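Local coordinates for putative sugar ABC transport system, substrate-binding protein (Bordetella parapertussis, PDB 5IX8), which probably binds a carbohydrate in the periplasm and delivers it to an ABC transporter, at residues D193-T198 and R220-P225; V204-T209 and I213-A218; G161-A166 and A171-A176; E153-R158 and G180-A185. All coordinates share one frame; numbering follows the deposited sequence.

Overall arrangement
All four contacts lie in one lobe of the protein, the one built on the mixed sheet that contains strands 142-145, 201-205 and 227-231. Contacts 1 and 2 share helix 209-221, their centres about 12 Å apart, and touch where Leu-195 meets the backbone of Ala-218. Contact 3 packs on another part of the same sheet, its centre about 16 Å from that of contact 2, and the two meet through the rings of Phe-162 and Phe-205. The centre of contact 4 lies closest to the chain's centre, about 11 Å from it. It joins contact 2 through Arg-158 and Trp-154, which meet Pro-207 and Val-208. Contact 1, its centre about 27 Å from that of the chain, is the most remote.

Contact 1: residues D193-T198 and R220-P225; sequences DLLMRT and RQANRP. With SO4 (sulfate ion), chain D.
Helix 184-197 and the end of helix 209-221 come nearest at Leu-195 and Ala-222, whose CA atoms are 8.0 Å apart. The first helix gives way at Thr-198; the second closes in a Schellman motif, with Asn-223 at positive phi, and this turn sends the chain on to Arg-224. Bent at chi2 (-81°) and again at chi3 (-65°), the Arg-224 side chain folds back to the carbonyl end of the neighbouring helix. There Arg-224 NH1 gives a hydrogen bond to Leu-195 O at 2.8 Å, and Arg-224 NH2 one to Thr-198 O at 2.9 Å. Leu-195 O lies in the guanidinium plane, with NH1 well above the carbonyl plane, whereas Thr-198 O is tilted 21° from the guanidinium. Leu-195 CD2 sits over the centre of one guanidinium face, 3.7 Å from Arg-224 CZ, and with the two bonds helps fix the group's rotation. A positive charge here would probably interact favourably with the helix dipole. Beside it, Leu-195 CD1 makes a lighter apolar contact with Ala-222 CB. Arg-220 takes no part in the interface; its NE is bonded to a sulfate, probably from the crystallisation liquor, that Arg-245 also holds. Arg-224 NH2 has a further acceptor in Ala-201 O at the start of strand 201-205, while Leu-195 reaches past the helix pair to Ile-144 of strand 142-145 and to Val-226, just before strand 227-231.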
# COMPACT_ATOMS: atom_id res chain seq x y z
N ASP A 193 15.04 20.02 -2.31
CA ASP A 193 15.23 20.91 -1.18
C ASP A 193 16.08 20.25 -0.09
O ASP A 193 17.04 20.85 0.42
CB ASP A 193 13.84 21.28 -0.68
CG ASP A 193 13.86 22.18 0.49
OD1 ASP A 193 14.15 23.37 0.31
OD2 ASP A 193 13.53 21.70 1.60
N LEU A 194 15.76 18.99 0.26
CA LEU A 194 16.49 18.36 1.36
C LEU A 194 17.92 17.98 0.97
O LEU A 194 18.80 18.02 1.84
CB LEU A 194 15.73 17.15 1.91
CG LEU A 194 14.54 17.63 2.75
CD1 LEU A 194 13.43 16.53 2.82
CD2 LEU A 194 14.99 18.08 4.15
N LEU A 195 18.19 17.67 -0.32
CA LEU A 195 19.59 17.42 -0.72
C LEU A 195 20.42 18.68 -0.55
O LEU A 195 21.59 18.61 -0.12
CB LEU A 195 19.68 16.94 -2.17
CG LEU A 195 19.23 15.50 -2.44
CD1 LEU A 195 19.01 15.34 -3.93
CD2 LEU A 195 20.27 14.53 -1.90
N MSE A 196 19.86 19.83 -0.89
CA MSE A 196 20.58 21.08 -0.74
C MSE A 196 20.85 21.35 0.75
O MSE A 196 21.93 21.81 1.14
CB MSE A 196 19.80 22.25 -1.37
CG MSE A 196 20.58 23.57 -1.33
SE MSE A 196 19.62 24.90 -2.30
CE MSE A 196 18.82 23.68 -3.61
N ARG A 197 19.86 21.08 1.58
CA ARG A 197 19.96 21.36 3.01
C ARG A 197 20.76 20.31 3.77
O ARG A 197 21.14 20.56 4.93
CB ARG A 197 18.55 21.45 3.61
CG ARG A 197 17.80 22.68 3.08
CD ARG A 197 16.25 22.55 3.27
NE ARG A 197 15.94 22.39 4.69
CZ ARG A 197 14.79 21.92 5.16
NH1 ARG A 197 14.65 21.77 6.45
NH2 ARG A 197 13.79 21.58 4.33
N THR A 198 21.00 19.15 3.17
CA THR A 198 21.68 18.04 3.84
C THR A 198 22.82 17.57 2.94
O THR A 198 22.80 16.47 2.38
CB THR A 198 20.69 16.91 4.14
OG1 THR A 198 19.40 17.47 4.44
CG2 THR A 198 21.14 16.10 5.32
N ARG A 220 19.53 12.64 -9.46
CA ARG A 220 20.17 12.70 -10.77
C ARG A 220 20.48 14.15 -11.15
O ARG A 220 21.58 14.46 -11.64
CB ARG A 220 19.27 12.04 -11.83
CG ARG A 220 19.25 10.50 -11.77
CD ARG A 220 18.22 9.86 -12.74
NE ARG A 220 18.25 8.39 -12.64
CZ ARG A 220 17.38 7.56 -13.23
NH1 ARG A 220 16.37 8.03 -13.96
NH2 ARG A 220 17.51 6.24 -13.09
N GLN A 221 19.53 15.05 -10.93
CA GLN A 221 19.75 16.44 -11.31
C GLN A 221 20.87 17.06 -10.48
O GLN A 221 21.68 17.83 -11.01
CB GLN A 221 18.45 17.24 -11.18
CG GLN A 221 18.64 18.75 -11.40
CD GLN A 221 17.34 19.53 -11.78
OE1 GLN A 221 16.80 20.26 -10.98
NE2 GLN A 221 16.89 19.39 -13.01
N ALA A 222 20.96 16.71 -9.19
CA ALA A 222 21.97 17.29 -8.31
C ALA A 222 23.32 16.58 -8.39
O ALA A 222 24.24 16.95 -7.65
CB ALA A 222 21.49 17.26 -6.85
N ASN A 223 23.44 15.55 -9.23
CA ASN A 223 24.65 14.72 -9.29
C ASN A 223 25.07 14.21 -7.92
O ASN A 223 26.26 14.19 -7.58
CB ASN A 223 25.79 15.50 -9.94
CG ASN A 223 25.51 15.84 -11.39
OD1 ASN A 223 25.70 16.98 -11.84
ND2 ASN A 223 25.00 14.86 -12.12
N ARG A 224 24.09 13.79 -7.12
CA ARG A 224 24.34 13.27 -5.78
C ARG A 224 24.19 11.76 -5.79
O ARG A 224 23.10 11.24 -6.11
CB ARG A 224 23.37 13.89 -4.76
CG ARG A 224 23.70 15.34 -4.38
CD ARG A 224 24.82 15.41 -3.32
NE ARG A 224 24.42 14.83 -2.03
CZ ARG A 224 23.71 15.49 -1.12
NH1 ARG A 224 23.30 16.76 -1.38
NH2 ARG A 224 23.39 14.89 0.04
N PRO A 225 25.22 11.03 -5.44
CA PRO A 225 25.16 9.56 -5.51
C PRO A 225 24.43 8.95 -4.32
O PRO A 225 24.90 7.96 -3.75
CB PRO A 225 26.63 9.16 -5.51
CG PRO A 225 27.29 10.25 -4.66
CD PRO A 225 26.54 11.53 -5.02
S SO4 D . 21.50 6.81 -12.10
O1 SO4 D . 21.87 5.41 -11.93
O2 SO4 D . 20.27 7.08 -11.35
O3 SO4 D . 22.58 7.66 -11.60
O4 SO4 D . 21.30 7.04 -13.53

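Contact 2: residues V204-T209 and I213-A218; sequences VFTPVT and IGAVRA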
# COMPACT_ATOMS: atom_id res chain seq x y z
N VAL A 204 18.33 8.39 0.96
CA VAL A 204 17.02 9.05 1.04
C VAL A 204 15.99 7.97 1.30
O VAL A 204 15.95 6.95 0.60
CB VAL A 204 16.66 9.82 -0.24
CG1 VAL A 204 15.26 10.49 -0.09
CG2 VAL A 204 17.72 10.87 -0.58
N PHE A 205 15.17 8.17 2.32
CA PHE A 205 14.07 7.25 2.61
C PHE A 205 12.77 7.84 2.10
O PHE A 205 12.50 9.01 2.35
CB PHE A 205 13.96 7.00 4.11
CG PHE A 205 12.71 6.30 4.50
CD1 PHE A 205 12.64 4.91 4.43
CD2 PHE A 205 11.60 7.02 4.90
CE1 PHE A 205 11.49 4.23 4.80
CE2 PHE A 205 10.43 6.36 5.24
CZ PHE A 205 10.37 4.94 5.19
N THR A 206 11.97 7.03 1.41
CA THR A 206 10.64 7.40 0.94
C THR A 206 9.70 6.23 1.20
O THR A 206 10.14 5.06 1.14
CB THR A 206 10.59 7.72 -0.57
OG1 THR A 206 10.80 6.51 -1.32
CG2 THR A 206 11.63 8.80 -0.98
N PRO A 207 8.41 6.49 1.42
CA PRO A 207 7.50 5.38 1.73
C PRO A 207 6.77 4.79 0.55
O PRO A 207 6.15 3.74 0.75
CB PRO A 207 6.50 6.04 2.70
CG PRO A 207 6.35 7.48 2.10
CD PRO A 207 7.83 7.79 1.81
N VAL A 208 6.79 5.42 -0.64
CA VAL A 208 5.95 5.00 -1.76
C VAL A 208 6.64 5.29 -3.08
O VAL A 208 7.47 6.19 -3.18
CB VAL A 208 4.56 5.68 -1.77
CG1 VAL A 208 3.81 5.44 -0.51
CG2 VAL A 208 4.70 7.19 -2.01
N THR A 209 6.24 4.52 -4.10
CA THR A 209 6.78 4.56 -5.45
C THR A 209 7.08 5.96 -5.97
O THR A 209 8.21 6.25 -6.36
CB THR A 209 5.79 3.90 -6.43
OG1 THR A 209 5.32 2.66 -5.90
CG2 THR A 209 6.48 3.67 -7.76
N ILE A 213 10.63 7.67 -6.98
CA ILE A 213 10.98 8.13 -8.33
C ILE A 213 11.38 9.60 -8.31
O ILE A 213 12.36 10.01 -8.94
CB ILE A 213 9.80 7.92 -9.31
CG1 ILE A 213 9.36 6.45 -9.36
CG2 ILE A 213 10.14 8.47 -10.75
CD1 ILE A 213 10.34 5.54 -10.02
N GLY A 214 10.61 10.43 -7.60
CA GLY A 214 10.95 11.84 -7.55
C GLY A 214 12.29 12.06 -6.87
O GLY A 214 13.08 12.92 -7.29
N ALA A 215 12.57 11.28 -5.82
CA ALA A 215 13.86 11.40 -5.14
C ALA A 215 15.00 11.07 -6.10
O ALA A 215 16.02 11.77 -6.13
CB ALA A 215 13.90 10.51 -3.90
N VAL A 216 14.83 10.01 -6.90
CA VAL A 216 15.85 9.65 -7.88
C VAL A 216 16.02 10.76 -8.91
O VAL A 216 17.15 11.09 -9.30
CB VAL A 216 15.50 8.30 -8.54
CG1 VAL A 216 16.37 8.03 -9.79
CG2 VAL A 216 15.67 7.16 -7.53
N ARG A 217 14.91 11.38 -9.36
CA ARG A 217 15.07 12.49 -10.32
C ARG A 217 15.86 13.62 -9.70
O ARG A 217 16.72 14.22 -10.36
CB ARG A 217 13.72 13.05 -10.81
CG ARG A 217 12.82 12.14 -11.64
CD ARG A 217 11.59 12.94 -12.18
NE ARG A 217 11.87 13.79 -13.34
CZ ARG A 217 11.12 14.83 -13.75
NH1 ARG A 217 10.07 15.21 -13.05
NH2 ARG A 217 11.45 15.54 -14.85
N ALA A 218 15.58 13.94 -8.44
CA ALA A 218 16.31 15.00 -7.74
C ALA A 218 17.78 14.65 -7.59
O ALA A 218 18.66 15.51 -7.77
CB ALA A 218 15.69 15.29 -6.37
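Ile-213 and Thr-209 make the first link, a regular helical hydrogen bond from Ile-213 N to Thr-209 O of 2.9 Å. The Ile-213 side chain adds to it: CG1, anti to its own carbonyl carbon and beside the N (chi1 -57°), leans back over the preceding turn, which brings Ile-213 CG1 within 3.2 Å of Thr-209 O. The Thr-209 methyl CG2 lies 4.3 Å from Ile-213 CG1, a looser apolar touch. The hydroxyl of Thr-209 looks elsewhere, to the backbone oxygens of Ser-231 and Ala-232. Next comes Ala-215, where helix and strand meet through side chains. The Ala-215 methyl points at the strand and its extension, and it touches two branched residues. Val-204 CG1 is 4.0 Å from Ala-215 CB, and Thr-206 CG2 is 4.1 Å from the same CB. Thr-206 is turned so that this methyl faces the helix, while its OG1 is hydrogen-bonded to Thr-230 OG1 and Leu-229 O; a buried hydroxyl is thus satisfied by strand 227-231. Further along, Ala-218 packs against Thr-191 of helix 184-197. Val-208 is the N-cap residue of the helix, reached by a short turn from the strand. This is the first half of a right-handed beta-alpha-beta crossover, strand 201-205, helix 209-221 and strand 227-231, the repeating element of the Rossmann-like lobes of periplasmic binding proteins.

Contact 3: residues G161-A166 and A171-A176; sequences GFKEVA and AKLTPA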
# COMPACT_ATOMS: atom_id res chain seq x y z
N GLY A 161 8.69 2.69 11.92
CA GLY A 161 9.44 1.44 11.84
C GLY A 161 10.83 1.64 11.29
O GLY A 161 11.80 1.07 11.82
N PHE A 162 10.96 2.47 10.24
CA PHE A 162 12.26 2.79 9.67
C PHE A 162 13.16 3.47 10.71
O PHE A 162 14.31 3.08 10.90
CB PHE A 162 12.08 3.70 8.43
CG PHE A 162 13.36 4.11 7.80
CD1 PHE A 162 14.10 3.20 7.06
CD2 PHE A 162 13.84 5.41 7.95
CE1 PHE A 162 15.29 3.55 6.48
CE2 PHE A 162 15.06 5.77 7.38
CZ PHE A 162 15.77 4.84 6.60
N LYS A 163 12.62 4.47 11.41
CA LYS A 163 13.44 5.22 12.37
C LYS A 163 13.94 4.33 13.50
O LYS A 163 15.08 4.48 13.96
CB LYS A 163 12.66 6.39 12.93
CG LYS A 163 13.47 7.21 13.93
CD LYS A 163 12.84 8.57 14.23
CE LYS A 163 11.40 8.40 14.66
NZ LYS A 163 10.79 9.71 15.11
N GLU A 164 13.08 3.46 14.01
CA GLU A 164 13.48 2.56 15.10
C GLU A 164 14.69 1.73 14.69
O GLU A 164 15.71 1.70 15.38
CB GLU A 164 12.31 1.64 15.47
CG GLU A 164 12.66 0.59 16.53
CD GLU A 164 11.49 -0.36 16.81
OE1 GLU A 164 10.42 0.12 17.24
OE2 GLU A 164 11.63 -1.58 16.60
N VAL A 165 14.63 1.11 13.51
CA VAL A 165 15.70 0.21 13.11
C VAL A 165 16.92 1.00 12.67
O VAL A 165 18.05 0.65 13.03
CB VAL A 165 15.18 -0.74 12.02
CG1 VAL A 165 16.33 -1.54 11.43
CG2 VAL A 165 14.12 -1.68 12.60
N ALA A 166 16.71 2.09 11.93
CA ALA A 166 17.84 2.90 11.46
C ALA A 166 18.58 3.57 12.62
O ALA A 166 19.82 3.56 12.65
CB ALA A 166 17.36 3.95 10.47
N ALA A 171 22.48 5.18 12.27
CA ALA A 171 22.27 6.10 11.17
C ALA A 171 21.69 7.41 11.70
O ALA A 171 21.03 7.44 12.75
CB ALA A 171 21.34 5.47 10.12
N LYS A 172 22.00 8.49 11.00
CA LYS A 172 21.62 9.85 11.42
C LYS A 172 20.54 10.36 10.46
O LYS A 172 20.84 10.77 9.34
CB LYS A 172 22.84 10.76 11.43
CG LYS A 172 24.02 10.18 12.21
CD LYS A 172 25.26 11.06 12.12
CE LYS A 172 26.18 10.81 13.30
NZ LYS A 172 27.48 11.56 13.18
N LEU A 173 19.30 10.34 10.92
CA LEU A 173 18.16 10.73 10.09
C LEU A 173 17.86 12.21 10.25
O LEU A 173 18.02 12.77 11.35
CB LEU A 173 16.92 9.93 10.49
CG LEU A 173 16.69 8.54 9.88
CD1 LEU A 173 17.92 7.65 10.04
CD2 LEU A 173 15.46 7.86 10.51
N THR A 174 17.42 12.86 9.16
CA THR A 174 16.86 14.21 9.25
C THR A 174 15.50 14.11 9.92
O THR A 174 14.89 13.04 9.93
CB THR A 174 16.65 14.85 7.87
OG1 THR A 174 15.62 14.13 7.17
CG2 THR A 174 17.92 14.88 7.04
N PRO A 175 14.99 15.20 10.50
CA PRO A 175 13.58 15.18 10.92
C PRO A 175 12.67 14.99 9.72
O PRO A 175 13.09 15.12 8.58
CB PRO A 175 13.37 16.55 11.56
CG PRO A 175 14.49 17.36 11.16
CD PRO A 175 15.66 16.47 10.81
N ALA A 176 11.41 14.68 10.00
CA ALA A 176 10.48 14.33 8.93
C ALA A 176 9.36 15.36 8.88
O ALA A 176 8.66 15.59 9.87
CB ALA A 176 9.90 12.94 9.17
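Leu-173 packs against Phe-162, Lys-163 and Ala-166, which fall within about one turn of helix 154-168, and this is the close-packed part of the contact. The two leucine methyls divide the work. Leu-173 CD1 meets Ala-166 CB at 3.8 Å. Leu-173 CD2 lies between Phe-162 and Lys-163, 3.8 Å from Phe-162 CE2 and also 3.8 Å from Lys-163 CA, approaching the aromatic ring obliquely. Ala-166 CB also lies above one face of that ring, toward its rim, so leucine, alanine and phenylalanine make a continuous apolar cluster. Phe-162 and Leu-173 both reach Val-143 of strand 142-145, and the phenylalanine ring stacks on Phe-205 as well. A separate polar link closes the turn after the helix: Ala-171 N donates to Ala-166 O at 3.1 Å, tilted 31° from the carbonyl plane, and the Ala-171 methyl CB rests 3.5 Å from Ala-166 O.

The side toward Lys-163 is looser. Of its side chain, Lys-163 CB and CG each lie 4.0 Å from Leu-173 CD2, and the chain then bends at chi3 (53°) before its NZ is hydrogen-bonded to Tyr-159 OH. Lys-172, exposed, starts out away from the helix.

Apart from the one backbone bond that helps set the turn, then, helix 154-168 is held to edge strand 172-173 by the fit of alkyl and aromatic carbon. No charged pair joins the two segments, so the hold depends on shape and on the exclusion of water, with the lysine amine left to the margin.

Contact 4: residues E153-R158 and G180-A185; sequences EWPRLR and GEMSLA. With EDO (1,2-ethanediol), chain E; SO4 (sulfate ion), chain C; EDO (1,2-ethanediol), chain F.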
# COMPACT_ATOMS: atom_id res chain seq x y z
N GLU A 153 -2.00 8.00 8.40
CA GLU A 153 -1.60 6.97 9.37
C GLU A 153 -0.46 6.09 8.86
O GLU A 153 0.61 6.04 9.48
CB GLU A 153 -2.81 6.09 9.77
CG GLU A 153 -2.58 5.17 10.98
CD GLU A 153 -2.55 5.91 12.32
OE1 GLU A 153 -2.72 7.14 12.35
OE2 GLU A 153 -2.35 5.24 13.37
N TRP A 154 -0.66 5.41 7.72
CA TRP A 154 0.35 4.44 7.32
C TRP A 154 1.70 5.05 6.95
O TRP A 154 2.72 4.40 7.20
CB TRP A 154 -0.18 3.52 6.19
CG TRP A 154 -0.71 4.21 4.96
CD1 TRP A 154 -1.99 4.67 4.76
CD2 TRP A 154 0.02 4.55 3.78
NE1 TRP A 154 -2.10 5.27 3.52
CE2 TRP A 154 -0.87 5.23 2.90
CE3 TRP A 154 1.36 4.40 3.40
CZ2 TRP A 154 -0.49 5.68 1.65
CZ3 TRP A 154 1.75 4.87 2.15
CH2 TRP A 154 0.83 5.51 1.29
N PRO A 155 1.80 6.27 6.40
CA PRO A 155 3.14 6.84 6.19
C PRO A 155 3.85 7.06 7.50
O PRO A 155 5.06 6.86 7.60
CB PRO A 155 2.86 8.17 5.45
CG PRO A 155 1.52 7.90 4.71
CD PRO A 155 0.77 7.15 5.81
N ARG A 156 3.11 7.48 8.53
CA ARG A 156 3.73 7.64 9.84
C ARG A 156 4.21 6.30 10.39
O ARG A 156 5.30 6.21 10.98
CB ARG A 156 2.75 8.32 10.81
CG ARG A 156 3.46 8.74 12.11
CD ARG A 156 2.52 9.15 13.22
NE ARG A 156 1.93 7.99 13.85
CZ ARG A 156 0.68 7.57 13.65
NH1 ARG A 156 -0.18 8.30 12.94
NH2 ARG A 156 0.25 6.45 14.24
N LEU A 157 3.40 5.24 10.22
CA LEU A 157 3.82 3.92 10.69
C LEU A 157 5.10 3.47 10.00
O LEU A 157 6.02 2.96 10.65
CB LEU A 157 2.70 2.88 10.48
CG LEU A 157 1.39 3.16 11.24
CD1 LEU A 157 0.34 2.15 10.84
CD2 LEU A 157 1.58 3.12 12.76
N ARG A 158 5.18 3.67 8.68
CA ARG A 158 6.40 3.30 7.96
C ARG A 158 7.59 4.09 8.46
O ARG A 158 8.68 3.54 8.63
CB ARG A 158 6.22 3.54 6.47
CG ARG A 158 5.17 2.58 5.90
CD ARG A 158 4.94 2.77 4.40
NE ARG A 158 3.85 1.89 4.00
CZ ARG A 158 3.53 1.56 2.75
NH1 ARG A 158 4.27 1.99 1.72
NH2 ARG A 158 2.49 0.76 2.55
N GLY A 180 2.37 17.42 1.53
CA GLY A 180 2.16 17.06 0.15
C GLY A 180 1.17 15.93 -0.00
O GLY A 180 0.42 15.59 0.91
N GLU A 181 1.15 15.35 -1.21
CA GLU A 181 0.22 14.28 -1.55
C GLU A 181 0.95 13.07 -2.11
O GLU A 181 0.32 12.17 -2.68
CB GLU A 181 -0.86 14.74 -2.53
CG GLU A 181 -0.28 15.16 -3.83
CD GLU A 181 -1.35 15.57 -4.81
OE1 GLU A 181 -2.52 15.14 -4.62
OE2 GLU A 181 -1.02 16.30 -5.78
N MSE A 182 2.26 13.01 -1.93
CA MSE A 182 3.08 11.85 -2.28
C MSE A 182 3.15 11.65 -3.81
O MSE A 182 3.28 10.52 -4.31
CB MSE A 182 2.58 10.60 -1.56
CG MSE A 182 2.57 10.81 -0.04
SE MSE A 182 2.35 9.24 1.02
CE MSE A 182 0.60 8.79 0.32
N SER A 183 3.10 12.76 -4.55
CA SER A 183 3.18 12.70 -5.99
C SER A 183 4.63 12.66 -6.47
O SER A 183 5.58 12.84 -5.69
CB SER A 183 2.49 13.93 -6.58
OG SER A 183 3.24 15.10 -6.23
N LEU A 184 4.81 12.39 -7.76
CA LEU A 184 6.14 12.54 -8.36
C LEU A 184 6.68 13.93 -8.10
O LEU A 184 7.85 14.10 -7.73
CB LEU A 184 6.08 12.34 -9.87
CG LEU A 184 5.77 10.94 -10.34
CD1 LEU A 184 5.51 11.01 -11.81
CD2 LEU A 184 6.97 10.09 -10.03
N ALA A 185 5.85 14.95 -8.34
CA ALA A 185 6.31 16.32 -8.18
C ALA A 185 6.71 16.60 -6.75
O ALA A 185 7.69 17.31 -6.51
CB ALA A 185 5.22 17.30 -8.63
C1 EDO E . -2.82 11.38 -5.47
O1 EDO E . -2.98 12.35 -4.42
C2 EDO E . -1.36 11.28 -5.87
O2 EDO E . -0.63 10.65 -4.81
S SO4 C . -0.41 11.20 10.61
O1 SO4 C . -0.19 10.94 12.03
O2 SO4 C . -1.41 10.31 10.03
O3 SO4 C . 0.84 11.07 9.85
O4 SO4 C . -0.84 12.59 10.48
C1 EDO F . 0.91 20.40 2.41
O1 EDO F . 0.28 19.13 2.51
C2 EDO F . 0.39 21.26 3.53
O2 EDO F . 1.00 20.83 4.75
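A Met-aromatic contact ties the first turn of helix 154-168 to the loop before helix 184-197. Met-182, a selenomethionine in this crystal, sends its chain, bent at chi3 (-62°), toward the indole of Trp-154. Met-182 CE lies 3.4 Å from Trp-154 CH2 and 3.6 Å from Trp-154 CZ2, while Met-182 SE is 4.8 Å from the centroid of the six-membered ring, an oblique approach 43° off its normal. Met-182 SE also lies 4.0 Å from Pro-155 CG. The proline ring itself leans on one face of the indole through CD, and the guanidinium of Arg-158 has Trp-154 CE3 over one face.

On the partly exposed side, Arg-156 grips Glu-153 with both end nitrogens, Arg-156 NH1 on Glu-153 OE1 at 2.9 Å and Arg-156 NH2 on Glu-153 OE2 at 3.0 Å, each coming from above the carboxylate plane. NH1 also bonds a sulfate, probably from the crystallisation liquor, which Glu-153 N and Gly-151 N hold too.

Around this core, Arg-158 forms salt bridges with Asp-122 and Glu-252 and hydrogen-bonds to Pro-207 O. Trp-154 touches Asp-122 of helix 122-135 and Val-208, just before helix 209-221, and Met-182 packs on Leu-211 of that helix and on Tyr-57 and Leu-152.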